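Local coordinates for RIM-binding protein, isoform F (PDB 4Z8A) that binds a peptide derived from the calcium channel Cacophony through its third SH3 domain and probably helps organise the presynaptic active zone, at residues 15-21 against 69-74. Residues are numbered along the deposited sequence; the frame is centred on the assembly and turned at random.
Sequences MIALYDY and PSNFLA
Tyr21 turns the edge of its ring toward a face of Phe72, a T-shaped pair with centroids 5.0 Å apart and planes at 64°. Its CG lies anti to the backbone N (chi1 -171°), which brings one face of the ring under Pro69 and its CD1 edge onto Phe72; Pro69 CG stands over the ring centre, 3.7 Å from the Tyr21 centroid, as a CH-pi contact. Phe72 is also touched by Tyr19, whose CB comes to 3.6 Å from Phe72 CD2. Beyond the aromatic group, two backbone hydrogen bonds join the segments 15-21 and 69-74: Leu18 N donates to Phe72 O at 2.9 Å, and Ala74 N to Ile16 O at 2.8 Å. Leu18 CD1 covers Ala74 CB, and Met15 bends at chi3 (75°) to lay CE against Leu73 CB. A water links Ile16 N to Ala74 O. The Tyr21 hydroxyl is bonded to Glu36, and Leu26 of helix 23-26 touches both side chains of the aromatic pair. An alanine in place of Tyr21 is likely to open a gap beside Pro69 and Phe72 and leave Glu36 without this partner. The 3-10 turn 70-72 is thus fastened to the loop after strand 12-16, as in SH3 domains, which probably helps position Tyr19 and Asn71, whose OH and ND2 hydrogen-bond the bound peptide.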
ATOM      1  N   MET A  15       8.189  -2.361  -2.547  1.00 12.47           N
ATOM      2  CA  MET A  15       7.063  -2.917  -3.276  1.00 12.13           C
ATOM      3  C   MET A  15       6.781  -2.137  -4.550  1.00 14.12           C
ATOM      4  O   MET A  15       6.661  -0.915  -4.527  1.00 14.24           O
ATOM      5  CB  MET A  15       5.821  -2.935  -2.390  1.00 11.30           C
ATOM      6  CG  MET A  15       5.963  -3.842  -1.175  1.00 11.87           C
ATOM      7  SD  MET A  15       4.400  -4.239  -0.376  1.00 19.48           S
ATOM      8  CE  MET A  15       3.735  -5.426  -1.565  1.00 17.41           C
ATOM      9  N   ILE A  16       6.662  -2.861  -5.650  1.00 10.02           N
ATOM     10  CA  ILE A  16       6.403  -2.285  -6.956  1.00  8.82           C
ATOM     11  C   ILE A  16       4.905  -2.015  -7.171  1.00 10.93           C
ATOM     12  O   ILE A  16       4.061  -2.916  -7.018  1.00 10.43           O
ATOM     13  CB  ILE A  16       6.879  -3.243  -8.078  1.00 12.18           C
ATOM     14  CG1 ILE A  16       8.345  -3.624  -7.890  1.00 14.53           C
ATOM     15  CG2 ILE A  16       6.667  -2.626  -9.440  1.00 11.45           C
ATOM     16  CD1 ILE A  16       8.734  -4.835  -8.769  1.00 14.95           C
ATOM     17  N   ALA A  17       4.584  -0.788  -7.559  1.00 12.47           N
ATOM     18  CA  ALA A  17       3.217  -0.440  -7.937  1.00  9.05           C
ATOM     19  C   ALA A  17       2.897  -1.006  -9.299  1.00  8.72           C
ATOM     20  O   ALA A  17       3.623  -0.768 -10.246  1.00 10.29           O
ATOM     21  CB  ALA A  17       3.032   1.098  -7.934  1.00 12.53           C
ATOM     22  N   LEU A  18       1.801  -1.769  -9.386  1.00  9.76           N
ATOM     23  CA  LEU A  18       1.384  -2.397 -10.635  1.00 10.89           C
ATOM     24  C   LEU A  18       0.299  -1.631 -11.375  1.00 11.67           C
ATOM     25  O   LEU A  18       0.015  -1.911 -12.549  1.00 12.43           O
ATOM     26  CB  LEU A  18       0.882  -3.829 -10.355  1.00 11.65           C
ATOM     27  CG  LEU A  18       1.989  -4.763  -9.852  1.00 11.04           C
ATOM     28  CD1 LEU A  18       1.410  -6.149  -9.556  1.00 14.28           C
ATOM     29  CD2 LEU A  18       3.121  -4.885 -10.884  1.00 15.19           C
ATOM     30  N   TYR A  19      -0.301  -0.655 -10.690  1.00 14.61           N
ATOM     31  CA  TYR A  19      -1.409   0.126 -11.228  1.00 12.32           C
ATOM     32  C   TYR A  19      -1.327   1.549 -10.700  1.00 11.61           C
ATOM     33  O   TYR A  19      -0.854   1.752  -9.573  1.00 13.29           O
ATOM     34  CB  TYR A  19      -2.759  -0.487 -10.814  1.00 13.68           C
ATOM     35  CG  TYR A  19      -2.900  -1.914 -11.278  1.00  9.68           C
ATOM     36  CD1 TYR A  19      -3.380  -2.205 -12.556  1.00  9.82           C
ATOM     37  CD2 TYR A  19      -2.519  -2.969 -10.463  1.00 12.27           C
ATOM     38  CE1 TYR A  19      -3.490  -3.544 -13.009  1.00 10.65           C
ATOM     39  CE2 TYR A  19      -2.622  -4.293 -10.909  1.00 12.12           C
ATOM     40  CZ  TYR A  19      -3.115  -4.566 -12.171  1.00 14.48           C
ATOM     41  OH  TYR A  19      -3.201  -5.888 -12.574  1.00 14.97           O
ATOM     42  N   ASP A  20      -1.810   2.511 -11.487  1.00 10.08           N
ATOM     43  CA  ASP A  20      -1.845   3.908 -11.022  1.00 11.98           C
ATOM     44  C   ASP A  20      -2.829   4.034  -9.885  1.00 13.85           C
ATOM     45  O   ASP A  20      -3.900   3.422  -9.945  1.00 12.43           O
ATOM     46  CB  ASP A  20      -2.267   4.852 -12.130  1.00 14.39           C
ATOM     47  CG  ASP A  20      -1.276   4.915 -13.261  1.00 18.75           C
ATOM     48  OD1 ASP A  20      -0.153   4.393 -13.130  1.00 16.24           O
ATOM     49  OD2 ASP A  20      -1.631   5.491 -14.303  1.00 20.11           O
ATOM     50  N   TYR A  21      -2.504   4.850  -8.873  1.00 12.93           N
ATOM     51  CA  TYR A  21      -3.458   5.148  -7.807  1.00 10.35           C
ATOM     52  C   TYR A  21      -3.493   6.619  -7.421  1.00 14.08           C
ATOM     53  O   TYR A  21      -2.524   7.149  -6.894  1.00 15.38           O
ATOM     54  CB  TYR A  21      -3.149   4.330  -6.553  1.00 12.77           C
ATOM     55  CG  TYR A  21      -4.208   4.401  -5.468  1.00 10.89           C
ATOM     56  CD1 TYR A  21      -5.454   3.800  -5.650  1.00 11.35           C
ATOM     57  CD2 TYR A  21      -3.941   5.000  -4.240  1.00 12.72           C
ATOM     58  CE1 TYR A  21      -6.424   3.832  -4.660  1.00 13.62           C
ATOM     59  CE2 TYR A  21      -4.908   5.020  -3.224  1.00 12.52           C
ATOM     60  CZ  TYR A  21      -6.144   4.443  -3.449  1.00 12.01           C
ATOM     61  OH  TYR A  21      -7.104   4.444  -2.483  1.00 13.49           O
ATOM     62  N   PRO A  69      -2.845   1.152  -0.796  1.00 13.09           N
ATOM     63  CA  PRO A  69      -3.658  -0.072  -0.871  1.00 10.53           C
ATOM     64  C   PRO A  69      -2.838  -1.284  -1.328  1.00 11.38           C
ATOM     65  O   PRO A  69      -2.251  -1.257  -2.402  1.00 12.72           O
ATOM     66  CB  PRO A  69      -4.729   0.272  -1.920  1.00 12.75           C
ATOM     67  CG  PRO A  69      -4.101   1.267  -2.803  1.00 13.49           C
ATOM     68  CD  PRO A  69      -3.112   2.074  -1.916  1.00 14.93           C
ATOM     69  N   SER A  70      -2.809  -2.328  -0.511  1.00  9.73           N
ATOM     70  CA  SER A  70      -1.966  -3.490  -0.788  1.00 12.79           C
ATOM     71  C   SER A  70      -2.290  -4.130  -2.132  1.00 12.67           C
ATOM     72  O   SER A  70      -1.417  -4.707  -2.773  1.00 10.23           O
ATOM     73  CB  SER A  70      -2.114  -4.514   0.333  1.00 12.55           C
ATOM     74  OG  SER A  70      -3.475  -4.931   0.461  1.00 11.55           O
ATOM     75  N   ASN A  71      -3.542  -4.012  -2.577  1.00 10.56           N
ATOM     76  CA  ASN A  71      -3.964  -4.718  -3.763  1.00 12.78           C
ATOM     77  C   ASN A  71      -3.543  -4.022  -5.051  1.00 10.73           C
ATOM     78  O   ASN A  71      -3.789  -4.544  -6.118  1.00 10.97           O
ATOM     79  CB  ASN A  71      -5.483  -4.999  -3.739  1.00 12.54           C
ATOM     80  CG  ASN A  71      -6.338  -3.757  -3.577  1.00 12.61           C
ATOM     81  OD1 ASN A  71      -5.893  -2.731  -3.075  1.00 12.54           O
ATOM     82  ND2 ASN A  71      -7.608  -3.860  -3.997  1.00 11.60           N
ATOM     83  N   PHE A  72      -2.848  -2.882  -4.950  1.00  9.90           N
ATOM     84  CA  PHE A  72      -2.328  -2.213  -6.130  1.00  9.46           C
ATOM     85  C   PHE A  72      -0.834  -2.503  -6.334  1.00  8.66           C
ATOM     86  O   PHE A  72      -0.242  -2.042  -7.302  1.00 10.20           O
ATOM     87  CB  PHE A  72      -2.549  -0.694  -6.043  1.00  9.34           C
ATOM     88  CG  PHE A  72      -3.905  -0.255  -6.531  1.00  8.84           C
ATOM     89  CD1 PHE A  72      -5.047  -0.698  -5.897  1.00 11.40           C
ATOM     90  CD2 PHE A  72      -4.020   0.622  -7.599  1.00 10.65           C
ATOM     91  CE1 PHE A  72      -6.310  -0.314  -6.346  1.00  9.64           C
ATOM     92  CE2 PHE A  72      -5.275   1.028  -8.048  1.00 13.36           C
ATOM     93  CZ  PHE A  72      -6.420   0.551  -7.423  1.00 13.99           C
ATOM     94  N   LEU A  73      -0.248  -3.246  -5.400  1.00 11.19           N
ATOM     95  CA  LEU A  73       1.198  -3.506  -5.380  1.00  8.07           C
ATOM     96  C   LEU A  73       1.491  -4.949  -5.713  1.00 10.81           C
ATOM     97  O   LEU A  73       0.620  -5.800  -5.571  1.00 10.36           O
ATOM     98  CB  LEU A  73       1.777  -3.193  -3.998  1.00  8.91           C
ATOM     99  CG  LEU A  73       1.381  -1.806  -3.491  1.00  8.39           C
ATOM    100  CD1 LEU A  73       1.940  -1.607  -2.083  1.00 10.74           C
ATOM    101  CD2 LEU A  73       1.859  -0.685  -4.423  1.00 10.58           C
ATOM    102  N   ALA A  74       2.731  -5.226  -6.118  1.00 11.91           N
ATOM    103  CA  ALA A  74       3.118  -6.588  -6.468  1.00 11.09           C
ATOM    104  C   ALA A  74       3.477  -7.390  -5.228  1.00 12.88           C
ATOM    105  O   ALA A  74       4.489  -7.128  -4.593  1.00 17.27           O
ATOM    106  CB  ALA A  74       4.287  -6.570  -7.436  1.00 13.67           C
TER
HETATM  107  O   HOH W   1       6.814  -5.718  -4.989  1.00 17.23           O